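Local coordinates for protein glutathione transferase (Lolium rigidum, PDB 6ZB6) that probably conjugates glutathione to herbicides and other electrophilic xenobiotics as a phi-class glutathione transferase, and binds the conjugate S-(p-nitrobenzyl)glutathione, at residues A96-D99 and V100-V104; E83-L86 and L87-G90; V149-A152 and R153-H157; N171-P174 and Y175-F179. All blocks are in the same frame, centred on the assembly; numbering follows the deposited sequence.

Interactions 1, 3 and 4 belong to the helical part of this glutathione transferase, whereas interaction 2 lies in the loop that leads from helix 68-78 to helix 92-127. That loop packs directly on interaction 1, with Leu86 O 3.8 Å from Val98 CG1. Elsewhere on residues 96-104, interaction 3 packs against the indole, and Arg153 CD comes within 3.4 Å of Trp101 CZ2. A probable hydrogen bond of 2.6 Å between Tyr150 OH and His172 NE2 joins interaction 3 to interaction 4, although their centres are about 18 Å apart. Interaction 4 alone reaches the ligand: the side chain of Tyr175 is about 4 Å from S-(p-nitrobenzyl)glutathione, against about 11 Å for that of Thr102.

Interaction 1: A96-D99 and V100-V104; sequences AMVD and VWTEV
Val98 O is gripped twice by Thr102, through the backbone N at 3.0 Å and through OG1 at 2.8 Å. The two donors come from opposite faces of the carbonyl plane, the hydroxyl lying well above it (38° out) and the amide tilted less. Thr102 OG1 is carried back over the preceding turn because it stands anti to its own carbonyl carbon (chi1 -61°). The side chains of Thr102 and Val98 both touch Phe167 of helix 167-170.

Trp101 leans back toward Met97, whose carbonyl oxygen lies in the indole plane at the ring edge, 3.3 Å from CD1, while it also accepts the bond from Trp101 N. Val100 CG1 and Val104 CG2 sit over one indole face, both offset toward the rim. Arg153 of helix 133-156 packs over the opposite face and also touches Met97. On the exposed flank, Glu103 CG lies 3.2 Å from Asp99 O, and the two carboxylates remain apart. Successive i to i+4 amide bonds, joined by a threonine hydroxyl that turns back onto the i-4 carbonyl, are characteristic of an α-helix, here the long helix 92-127 of the all-helical C-terminal domain of glutathione transferases.

Interaction 2: E83-L86 and L87-G90; sequences EVDL and LREG. With NA (sodium ion), chain L.
Asp85 OD1 meets both the sodium ion, at 2.6 Å, and the backbone N of Arg88, at 3.0 Å. The amide approaches from above the carboxylate plane, 48° out of it. Two waters also bind the sodium ion; one is held by Leu86 N and the other by Glu89 N, so that the chain on both sides of the bend helps to place the metal's water ligands. Leu87 belongs to the site through contact, its CB lying 3.4 Å from the ion. The other carboxylate oxygen, Asp85 OD2, receives a water that in turn accepts from Gly90 N.

With its CG anti to the backbone N (chi1 -174°), the Asp85 side chain folds forward over the following residues. The bond from Asp85 OD1 to the backbone N three residues on ties together the bend of the linker between helix 68-78 and helix 92-127, which connects the thioredoxin-like and helical domains of the glutathione transferase fold.

Arg88 returns across the bend. Its NE donates to Asp85 O at 3.2 Å along a nearly straight path (165°), with the oxygen at the guanidinium edge and in its plane, and a water bridges NH2 to that same oxygen. Toward Asp85 OD2 the relation is a long salt bridge, 3.8 Å from NE, in which no N-H points at the oxygen. The stronger partner of the guanidinium is Glu94, reached through NH1, and Phe164 makes a cation-pi contact with it. Leu86 and Leu87 turn inward onto Leu76 of helix 68-78, while Glu89 forms a salt bridge with Arg77.

Interaction 3: V149-A152 and R153-H157; sequences VYEA and RLSQH
Leu154 lies alongside the carbonyl of Tyr150, with CB and CG each 3.4 Å from Tyr150 O, while its backbone N donates to the same oxygen over 2.7 Å. The bond is close to straight, at 166°, and almost in line with the carbonyl. Beyond this turn the leucine packs on Trp197 and Leu160. One residue earlier, Arg153 N makes the matching bond to Val149 O, and the Arg153 side chain then departs from the preceding turn: with CG anti to the backbone N (chi1 177°) and a bend at the next bond, it extends toward Met97 and Trp101 of helix 92-127. Its NE bonds to Leu160 O, and His157 ND1 lies 3.8 Å above the centre of one guanidinium face.

Ser155 marks a change in the pattern. Its hydroxyl turns back to Glu151 O, with OG 2.8 Å away and tilted 28° from the carbonyl plane. Its backbone N bonds to Ala152 O at 3.2 Å, from well above that carbonyl's plane, in an i to i+3 step. Gln156 also folds back, placing NE2 2.9 Å from Ala152 O. Arg153 O accepts from the backbone N of both Gln156 and His157.

The acidic end of Glu151 is held elsewhere, by His193 and Val194 N at the start of helix 192-202, and Tyr150 OH by His172. A serine hydroxyl on the i-4 carbonyl is common within helices; the i to i+3 bonds and extended backbone at His157 are typical of an α-helix reaching its C-terminal end, here helix 133-156 of the glutathione transferase C-terminal domain.

Interaction 4: N171-P174 and Y175-F179; sequences NHFP and YTFYF
The backbone of residues 171-179 turns from a loop into helix 173-179. Phe177 N donates to Phe173 O at 2.8 Å as a regular i to i+4 bond. One step earlier the corresponding bond, from Thr176 N to His172 O, is weak at 3.5 Å, and the Thr176 hydroxyl supplements it, with OG1 2.8 Å from the same oxygen. With chi1 at -57°, OG1 lies beside the backbone N and faces the preceding turn, and it also bonds to Tyr109 OH. A water bridges Asn171 O and Tyr175 N, joining the incoming loop to the first turn.

Phe173 and Phe177 lie side by side and point the same way, with ring planes 38° apart and centroids separated by 5.4 Å; Phe173 CE1 touches Phe177 CB at 3.7 Å. Both side chains also touch Ser211 of helix 205-214. His172 sits on another side of the chain, bonded to Tyr150 OH and Ala168 O. Tyr175 extends between helices 13-24 and 92-127, its hydroxyl bonded to Asn14 and its side chain touching the ligand. Through Tyr175 this buried helical turn of the C-terminal domain contributes to the pocket that holds S-(p-nitrobenzyl)glutathione, at the meeting of the two domains of the glutathione transferase fold.

Interaction 1: A96-D99 and V100-V104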
loop_
_atom_site.group_PDB
_atom_site.type_symbol
_atom_site.label_atom_id
_atom_site.label_comp_id
_atom_site.label_asym_id
_atom_site.label_seq_id
_atom_site.Cartn_x
_atom_site.Cartn_y
_atom_site.Cartn_z
ATOM N N ALA A 96 -0.327 7.607 -18.431
ATOM C CA ALA A 96 -1.537 8.301 -18.013
ATOM C C ALA A 96 -2.505 7.345 -17.322
ATOM O O ALA A 96 -3.051 7.656 -16.257
ATOM C CB ALA A 96 -2.199 8.963 -19.221
ATOM N N MET A 97 -2.735 6.176 -17.921
ATOM C CA MET A 97 -3.648 5.208 -17.315
ATOM C C MET A 97 -3.125 4.711 -15.970
ATOM O O MET A 97 -3.898 4.548 -15.016
ATOM C CB MET A 97 -3.881 4.044 -18.276
ATOM C CG MET A 97 -5.354 3.711 -18.456
ATOM S SD MET A 97 -6.345 5.145 -18.908
ATOM C CE MET A 97 -6.137 5.132 -20.679
ATOM N N VAL A 98 -1.823 4.442 -15.878
ATOM C CA VAL A 98 -1.229 4.128 -14.578
ATOM C C VAL A 98 -1.477 5.264 -13.590
ATOM O O VAL A 98 -1.841 5.028 -12.431
ATOM C CB VAL A 98 0.275 3.829 -14.734
ATOM C CG1 VAL A 98 0.962 3.676 -13.357
ATOM C CG2 VAL A 98 0.480 2.603 -15.608
ATOM N N ASP A 99 -1.289 6.519 -14.032
ATOM C CA ASP A 99 -1.504 7.665 -13.149
ATOM C C ASP A 99 -2.953 7.760 -12.690
ATOM O O ASP A 99 -3.227 8.087 -11.531
ATOM C CB ASP A 99 -1.107 8.983 -13.860
ATOM C CG ASP A 99 0.385 9.201 -13.924
ATOM O OD1 ASP A 99 1.134 8.463 -13.239
ATOM O OD2 ASP A 99 0.821 10.133 -14.657
ATOM N N VAL A 100 -3.898 7.552 -13.608
ATOM C CA VAL A 100 -5.307 7.660 -13.259
ATOM C C VAL A 100 -5.627 6.732 -12.098
ATOM O O VAL A 100 -6.199 7.145 -11.078
ATOM C CB VAL A 100 -6.191 7.340 -14.479
ATOM C CG1 VAL A 100 -7.632 7.083 -14.038
ATOM C CG2 VAL A 100 -6.138 8.466 -15.503
ATOM N N TRP A 101 -5.253 5.466 -12.227
ATOM C CA TRP A 101 -5.707 4.495 -11.243
ATOM C C TRP A 101 -4.850 4.514 -9.982
ATOM O O TRP A 101 -5.296 4.044 -8.930
ATOM C CB TRP A 101 -5.783 3.109 -11.901
ATOM C CG TRP A 101 -6.941 3.085 -12.851
ATOM C CD1 TRP A 101 -6.914 3.362 -14.187
ATOM C CD2 TRP A 101 -8.324 2.855 -12.517
ATOM N NE1 TRP A 101 -8.189 3.283 -14.714
ATOM C CE2 TRP A 101 -9.071 2.983 -13.709
ATOM C CE3 TRP A 101 -8.996 2.537 -11.328
ATOM C CZ2 TRP A 101 -10.458 2.793 -13.752
ATOM C CZ3 TRP A 101 -10.378 2.355 -11.369
ATOM C CH2 TRP A 101 -11.093 2.488 -12.575
ATOM N N THR A 102 -3.660 5.102 -10.045
ATOM C CA THR A 102 -2.932 5.412 -8.823
ATOM C C THR A 102 -3.649 6.500 -8.027
ATOM O O THR A 102 -3.755 6.414 -6.798
ATOM C CB THR A 102 -1.512 5.855 -9.189
ATOM O OG1 THR A 102 -0.845 4.771 -9.868
ATOM C CG2 THR A 102 -0.730 6.289 -7.939
ATOM N N GLU A 103 -4.130 7.543 -8.718
ATOM C CA GLU A 103 -4.926 8.580 -8.068
ATOM C C GLU A 103 -6.237 8.024 -7.528
ATOM O O GLU A 103 -6.692 8.436 -6.455
ATOM C CB GLU A 103 -5.212 9.723 -9.043
ATOM C CG GLU A 103 -3.968 10.505 -9.510
ATOM C CD GLU A 103 -3.221 11.148 -8.365
ATOM O OE1 GLU A 103 -3.869 11.825 -7.527
ATOM O OE2 GLU A 103 -1.980 10.982 -8.297
ATOM N N VAL A 104 -6.870 7.100 -8.262
ATOM C CA VAL A 104 -8.102 6.500 -7.758
ATOM C C VAL A 104 -7.851 5.838 -6.414
ATOM O O VAL A 104 -8.645 5.990 -5.472
ATOM C CB VAL A 104 -8.691 5.497 -8.765
ATOM C CG1 VAL A 104 -9.851 4.756 -8.113
ATOM C CG2 VAL A 104 -9.154 6.195 -10.028
#

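Interaction 2: E83-L86 and L87-G90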
loop_
_atom_site.group_PDB
_atom_site.type_symbol
_atom_site.label_atom_id
_atom_site.label_comp_id
_atom_site.label_asym_id
_atom_site.label_seq_id
_atom_site.Cartn_x
_atom_site.Cartn_y
_atom_site.Cartn_z
ATOM N N GLU A 83 13.526 -5.415 -17.000
ATOM C CA GLU A 83 12.672 -6.553 -16.682
ATOM C C GLU A 83 11.366 -6.128 -16.014
ATOM O O GLU A 83 10.372 -6.858 -16.100
ATOM C CB GLU A 83 13.437 -7.534 -15.783
ATOM C CG GLU A 83 12.614 -8.639 -15.128
ATOM C CD GLU A 83 13.296 -9.216 -13.892
ATOM O OE1 GLU A 83 14.524 -9.028 -13.739
ATOM O OE2 GLU A 83 12.605 -9.856 -13.070
ATOM N N VAL A 84 11.342 -4.966 -15.356
ATOM C CA VAL A 84 10.173 -4.468 -14.637
ATOM C C VAL A 84 9.914 -3.032 -15.077
ATOM O O VAL A 84 10.814 -2.188 -15.009
ATOM C CB VAL A 84 10.369 -4.530 -13.109
ATOM C CG1 VAL A 84 9.029 -4.524 -12.389
ATOM C CG2 VAL A 84 11.188 -5.754 -12.722
ATOM N N ASP A 85 8.695 -2.759 -15.535
ATOM C CA ASP A 85 8.267 -1.404 -15.890
ATOM C C ASP A 85 6.885 -1.188 -15.280
ATOM O O ASP A 85 5.868 -1.486 -15.912
ATOM C CB ASP A 85 8.258 -1.203 -17.398
ATOM C CG ASP A 85 7.954 0.236 -17.795
ATOM O OD1 ASP A 85 8.052 1.146 -16.933
ATOM O OD2 ASP A 85 7.617 0.454 -18.979
ATOM N N LEU A 86 6.856 -0.679 -14.049
ATOM C CA LEU A 86 5.595 -0.453 -13.352
ATOM C C LEU A 86 5.022 0.933 -13.597
ATOM O O LEU A 86 3.827 1.144 -13.359
ATOM C CB LEU A 86 5.777 -0.675 -11.848
ATOM C CG LEU A 86 6.066 -2.132 -11.477
ATOM C CD1 LEU A 86 6.511 -2.278 -10.032
ATOM C CD2 LEU A 86 4.819 -2.983 -11.744
ATOM N N LEU A 87 5.835 1.881 -14.070
ATOM C CA LEU A 87 5.362 3.243 -14.288
ATOM C C LEU A 87 5.001 3.537 -15.737
ATOM O O LEU A 87 4.202 4.448 -15.985
ATOM C CB LEU A 87 6.416 4.252 -13.812
ATOM C CG LEU A 87 6.668 4.241 -12.297
ATOM C CD1 LEU A 87 7.806 5.182 -11.922
ATOM C CD2 LEU A 87 5.406 4.594 -11.512
ATOM N N ARG A 88 5.581 2.815 -16.693
ATOM C CA ARG A 88 5.251 2.982 -18.110
ATOM C C ARG A 88 5.600 4.377 -18.615
ATOM O O ARG A 88 4.931 4.918 -19.498
ATOM C CB ARG A 88 3.772 2.676 -18.358
ATOM C CG ARG A 88 3.412 1.275 -17.952
ATOM C CD ARG A 88 3.980 0.367 -19.011
ATOM N NE ARG A 88 4.175 -1.006 -18.586
ATOM C CZ ARG A 88 3.882 -2.046 -19.351
ATOM N NH1 ARG A 88 3.370 -1.849 -20.559
ATOM N NH2 ARG A 88 4.091 -3.273 -18.911
ATOM N N GLU A 89 6.654 4.976 -18.067
ATOM C CA GLU A 89 6.927 6.376 -18.368
ATOM C C GLU A 89 7.430 6.591 -19.794
ATOM O O GLU A 89 7.385 7.725 -20.289
ATOM C CB GLU A 89 7.909 6.934 -17.335
ATOM C CG GLU A 89 7.257 7.012 -15.965
ATOM C CD GLU A 89 8.102 7.709 -14.913
ATOM O OE1 GLU A 89 9.289 7.361 -14.761
ATOM O OE2 GLU A 89 7.556 8.590 -14.223
ATOM N N GLY A 90 7.879 5.542 -20.475
ATOM C CA GLY A 90 8.223 5.700 -21.878
ATOM C C GLY A 90 7.045 5.770 -22.829
ATOM O O GLY A 90 7.235 6.068 -24.010
HETATM NA NA NA L . 8.772 1.890 -14.501
HETATM O O HOH W 1 4.102 -4.114 -15.955
HETATM O O HOH W 2 7.890 2.614 -20.150
HETATM O O HOH W 3 9.170 0.175 -12.649
HETATM O O HOH W 4 8.927 3.392 -16.897
#

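Interaction 3: V149-A152 and R153-H157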
loop_
_atom_site.group_PDB
_atom_site.type_symbol
_atom_site.label_atom_id
_atom_site.label_comp_id
_atom_site.label_asym_id
_atom_site.label_seq_id
_atom_site.Cartn_x
_atom_site.Cartn_y
_atom_site.Cartn_z
ATOM N N VAL A 149 -17.443 -0.370 -9.525
ATOM C CA VAL A 149 -16.682 0.207 -10.631
ATOM C C VAL A 149 -15.449 -0.636 -10.933
ATOM O O VAL A 149 -15.128 -0.897 -12.100
ATOM C CB VAL A 149 -16.301 1.666 -10.314
ATOM C CG1 VAL A 149 -15.398 2.229 -11.407
ATOM C CG2 VAL A 149 -17.556 2.521 -10.131
ATOM N N TYR A 150 -14.732 -1.075 -9.890
ATOM C CA TYR A 150 -13.561 -1.921 -10.113
ATOM C C TYR A 150 -13.952 -3.215 -10.807
ATOM O O TYR A 150 -13.236 -3.705 -11.689
ATOM C CB TYR A 150 -12.867 -2.230 -8.782
ATOM C CG TYR A 150 -11.861 -1.181 -8.317
ATOM C CD1 TYR A 150 -12.230 0.156 -8.168
ATOM C CD2 TYR A 150 -10.562 -1.538 -7.993
ATOM C CE1 TYR A 150 -11.319 1.108 -7.726
ATOM C CE2 TYR A 150 -9.637 -0.586 -7.551
ATOM C CZ TYR A 150 -10.027 0.728 -7.412
ATOM O OH TYR A 150 -9.106 1.664 -6.990
ATOM N N GLU A 151 -15.094 -3.783 -10.418
ATOM C CA GLU A 151 -15.540 -5.033 -11.020
ATOM C C GLU A 151 -15.755 -4.869 -12.515
ATOM O O GLU A 151 -15.345 -5.726 -13.305
ATOM C CB GLU A 151 -16.818 -5.500 -10.335
ATOM C CG GLU A 151 -17.404 -6.773 -10.906
ATOM C CD GLU A 151 -16.567 -8.000 -10.596
ATOM O OE1 GLU A 151 -15.635 -7.926 -9.768
ATOM O OE2 GLU A 151 -16.853 -9.049 -11.187
ATOM N N ALA A 152 -16.391 -3.765 -12.921
ATOM C CA ALA A 152 -16.575 -3.493 -14.341
ATOM C C ALA A 152 -15.236 -3.268 -15.035
ATOM O O ALA A 152 -15.002 -3.799 -16.127
ATOM C CB ALA A 152 -17.496 -2.284 -14.530
ATOM N N ARG A 153 -14.337 -2.506 -14.404
ATOM C CA ARG A 153 -13.040 -2.221 -15.010
ATOM C C ARG A 153 -12.220 -3.496 -15.182
ATOM O O ARG A 153 -11.610 -3.724 -16.236
ATOM C CB ARG A 153 -12.285 -1.206 -14.147
ATOM C CG ARG A 153 -10.879 -0.872 -14.621
ATOM C CD ARG A 153 -10.908 0.057 -15.805
ATOM N NE ARG A 153 -9.556 0.371 -16.267
ATOM C CZ ARG A 153 -9.279 0.818 -17.485
ATOM N NH1 ARG A 153 -10.270 1.014 -18.342
ATOM N NH2 ARG A 153 -8.020 1.064 -17.846
ATOM N N LEU A 154 -12.180 -4.333 -14.143
ATOM C CA LEU A 154 -11.392 -5.560 -14.187
ATOM C C LEU A 154 -12.090 -6.678 -14.949
ATOM O O LEU A 154 -11.534 -7.775 -15.052
ATOM C CB LEU A 154 -11.047 -6.019 -12.764
ATOM C CG LEU A 154 -10.095 -5.047 -12.051
ATOM C CD1 LEU A 154 -10.070 -5.291 -10.546
ATOM C CD2 LEU A 154 -8.667 -5.097 -12.648
ATOM N N SER A 155 -13.292 -6.431 -15.470
ATOM C CA SER A 155 -13.898 -7.335 -16.437
ATOM C C SER A 155 -13.350 -7.108 -17.836
ATOM O O SER A 155 -13.429 -8.009 -18.675
ATOM C CB SER A 155 -15.416 -7.153 -16.460
ATOM O OG SER A 155 -15.980 -7.582 -15.236
ATOM N N GLN A 156 -12.804 -5.923 -18.107
ATOM C CA GLN A 156 -12.227 -5.634 -19.412
ATOM C C GLN A 156 -10.717 -5.797 -19.463
ATOM O O GLN A 156 -10.179 -6.103 -20.531
ATOM C CB GLN A 156 -12.590 -4.216 -19.853
ATOM C CG GLN A 156 -14.011 -3.826 -19.520
ATOM C CD GLN A 156 -14.132 -2.358 -19.176
ATOM O OE1 GLN A 156 -13.281 -1.546 -19.547
ATOM N NE2 GLN A 156 -15.188 -2.007 -18.452
ATOM N N HIS A 157 -10.016 -5.608 -18.348
ATOM C CA HIS A 157 -8.574 -5.794 -18.311
ATOM C C HIS A 157 -8.192 -6.590 -17.076
ATOM O O HIS A 157 -8.892 -6.560 -16.057
ATOM C CB HIS A 157 -7.822 -4.456 -18.298
ATOM C CG HIS A 157 -8.209 -3.534 -19.406
ATOM N ND1 HIS A 157 -9.205 -2.591 -19.274
ATOM C CD2 HIS A 157 -7.735 -3.410 -20.668
ATOM C CE1 HIS A 157 -9.329 -1.924 -20.407
ATOM N NE2 HIS A 157 -8.447 -2.401 -21.269
#

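Interaction 4: N171-P174 and Y175-F179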
loop_
_atom_site.group_PDB
_atom_site.type_symbol
_atom_site.label_atom_id
_atom_site.label_comp_id
_atom_site.label_asym_id
_atom_site.label_seq_id
_atom_site.Cartn_x
_atom_site.Cartn_y
_atom_site.Cartn_z
ATOM N N ASN A 171 -0.142 -0.293 -5.476
ATOM C CA ASN A 171 -0.450 0.659 -4.414
ATOM C C ASN A 171 -1.677 0.264 -3.606
ATOM O O ASN A 171 -1.858 0.764 -2.488
ATOM C CB ASN A 171 -0.656 2.052 -4.999
ATOM C CG ASN A 171 0.644 2.840 -5.074
ATOM O OD1 ASN A 171 1.331 2.994 -4.068
ATOM N ND2 ASN A 171 0.996 3.320 -6.268
ATOM N N HIS A 172 -2.521 -0.620 -4.143
ATOM C CA HIS A 172 -3.687 -1.135 -3.444
ATOM C C HIS A 172 -3.343 -2.180 -2.393
ATOM O O HIS A 172 -4.203 -2.496 -1.566
ATOM C CB HIS A 172 -4.678 -1.737 -4.455
ATOM C CG HIS A 172 -5.413 -0.711 -5.266
ATOM N ND1 HIS A 172 -4.843 -0.052 -6.337
ATOM C CD2 HIS A 172 -6.667 -0.215 -5.147
ATOM C CE1 HIS A 172 -5.720 0.790 -6.851
ATOM N NE2 HIS A 172 -6.837 0.710 -6.149
ATOM N N PHE A 173 -2.108 -2.704 -2.377
ATOM C CA PHE A 173 -1.820 -3.848 -1.509
ATOM C C PHE A 173 -1.865 -3.535 -0.014
ATOM O O PHE A 173 -2.566 -4.244 0.727
ATOM C CB PHE A 173 -0.480 -4.474 -1.887
ATOM C CG PHE A 173 0.092 -5.308 -0.790
ATOM C CD1 PHE A 173 -0.447 -6.563 -0.512
ATOM C CD2 PHE A 173 1.120 -4.825 -0.001
ATOM C CE1 PHE A 173 0.052 -7.326 0.515
ATOM C CE2 PHE A 173 1.628 -5.573 1.025
ATOM C CZ PHE A 173 1.091 -6.841 1.293
ATOM N N PRO A 174 -1.107 -2.563 0.510
ATOM C CA PRO A 174 -0.920 -2.513 1.975
ATOM C C PRO A 174 -2.189 -2.329 2.783
ATOM O O PRO A 174 -2.365 -3.027 3.794
ATOM C CB PRO A 174 0.030 -1.318 2.171
ATOM C CG PRO A 174 0.707 -1.152 0.854
ATOM C CD PRO A 174 -0.307 -1.532 -0.180
ATOM N N TYR A 175 -3.085 -1.425 2.385
ATOM C CA TYR A 175 -4.307 -1.288 3.174
ATOM C C TYR A 175 -5.276 -2.434 2.913
ATOM O O TYR A 175 -5.958 -2.883 3.836
ATOM C CB TYR A 175 -4.999 0.044 2.899
ATOM C CG TYR A 175 -4.326 1.242 3.545
ATOM C CD1 TYR A 175 -3.251 1.851 2.939
ATOM C CD2 TYR A 175 -4.784 1.766 4.755
ATOM C CE1 TYR A 175 -2.626 2.943 3.508
ATOM C CE2 TYR A 175 -4.171 2.873 5.340
ATOM C CZ TYR A 175 -3.085 3.458 4.706
ATOM O OH TYR A 175 -2.450 4.566 5.241
ATOM N N THR A 176 -5.380 -2.902 1.663
ATOM C CA THR A 176 -6.310 -3.998 1.377
ATOM C C THR A 176 -5.870 -5.273 2.081
ATOM O O THR A 176 -6.708 -6.055 2.548
ATOM C CB THR A 176 -6.423 -4.228 -0.131
ATOM O OG1 THR A 176 -6.828 -3.011 -0.757
ATOM C CG2 THR A 176 -7.485 -5.322 -0.470
ATOM N N PHE A 177 -4.557 -5.495 2.163
ATOM C CA PHE A 177 -4.032 -6.610 2.940
ATOM C C PHE A 177 -4.628 -6.644 4.345
ATOM O O PHE A 177 -5.097 -7.690 4.810
ATOM C CB PHE A 177 -2.509 -6.530 3.016
ATOM C CG PHE A 177 -1.904 -7.624 3.842
ATOM C CD1 PHE A 177 -1.911 -8.929 3.385
ATOM C CD2 PHE A 177 -1.374 -7.354 5.091
ATOM C CE1 PHE A 177 -1.373 -9.952 4.151
ATOM C CE2 PHE A 177 -0.833 -8.370 5.858
ATOM C CZ PHE A 177 -0.829 -9.668 5.384
ATOM N N TYR A 178 -4.626 -5.499 5.033
ATOM C CA TYR A 178 -5.154 -5.440 6.393
ATOM C C TYR A 178 -6.673 -5.527 6.414
ATOM O O TYR A 178 -7.246 -6.108 7.351
ATOM C CB TYR A 178 -4.679 -4.165 7.094
ATOM C CG TYR A 178 -3.259 -4.270 7.616
ATOM C CD1 TYR A 178 -2.851 -5.380 8.346
ATOM C CD2 TYR A 178 -2.327 -3.262 7.382
ATOM C CE1 TYR A 178 -1.558 -5.496 8.824
ATOM C CE2 TYR A 178 -1.023 -3.364 7.859
ATOM C CZ TYR A 178 -0.642 -4.485 8.584
ATOM O OH TYR A 178 0.656 -4.611 9.066
ATOM N N PHE A 179 -7.341 -4.974 5.398
ATOM C CA PHE A 179 -8.787 -5.164 5.274
ATOM C C PHE A 179 -9.148 -6.648 5.296
ATOM O O PHE A 179 -10.164 -7.045 5.889
ATOM C CB PHE A 179 -9.291 -4.498 3.984
ATOM C CG PHE A 179 -10.777 -4.664 3.746
ATOM C CD1 PHE A 179 -11.686 -3.759 4.282
ATOM C CD2 PHE A 179 -11.258 -5.717 2.978
ATOM C CE1 PHE A 179 -13.050 -3.908 4.060
ATOM C CE2 PHE A 179 -12.635 -5.880 2.757
ATOM C CZ PHE A 179 -13.529 -4.971 3.303
HETATM O O HOH W 5 -3.195 0.187 -0.100
#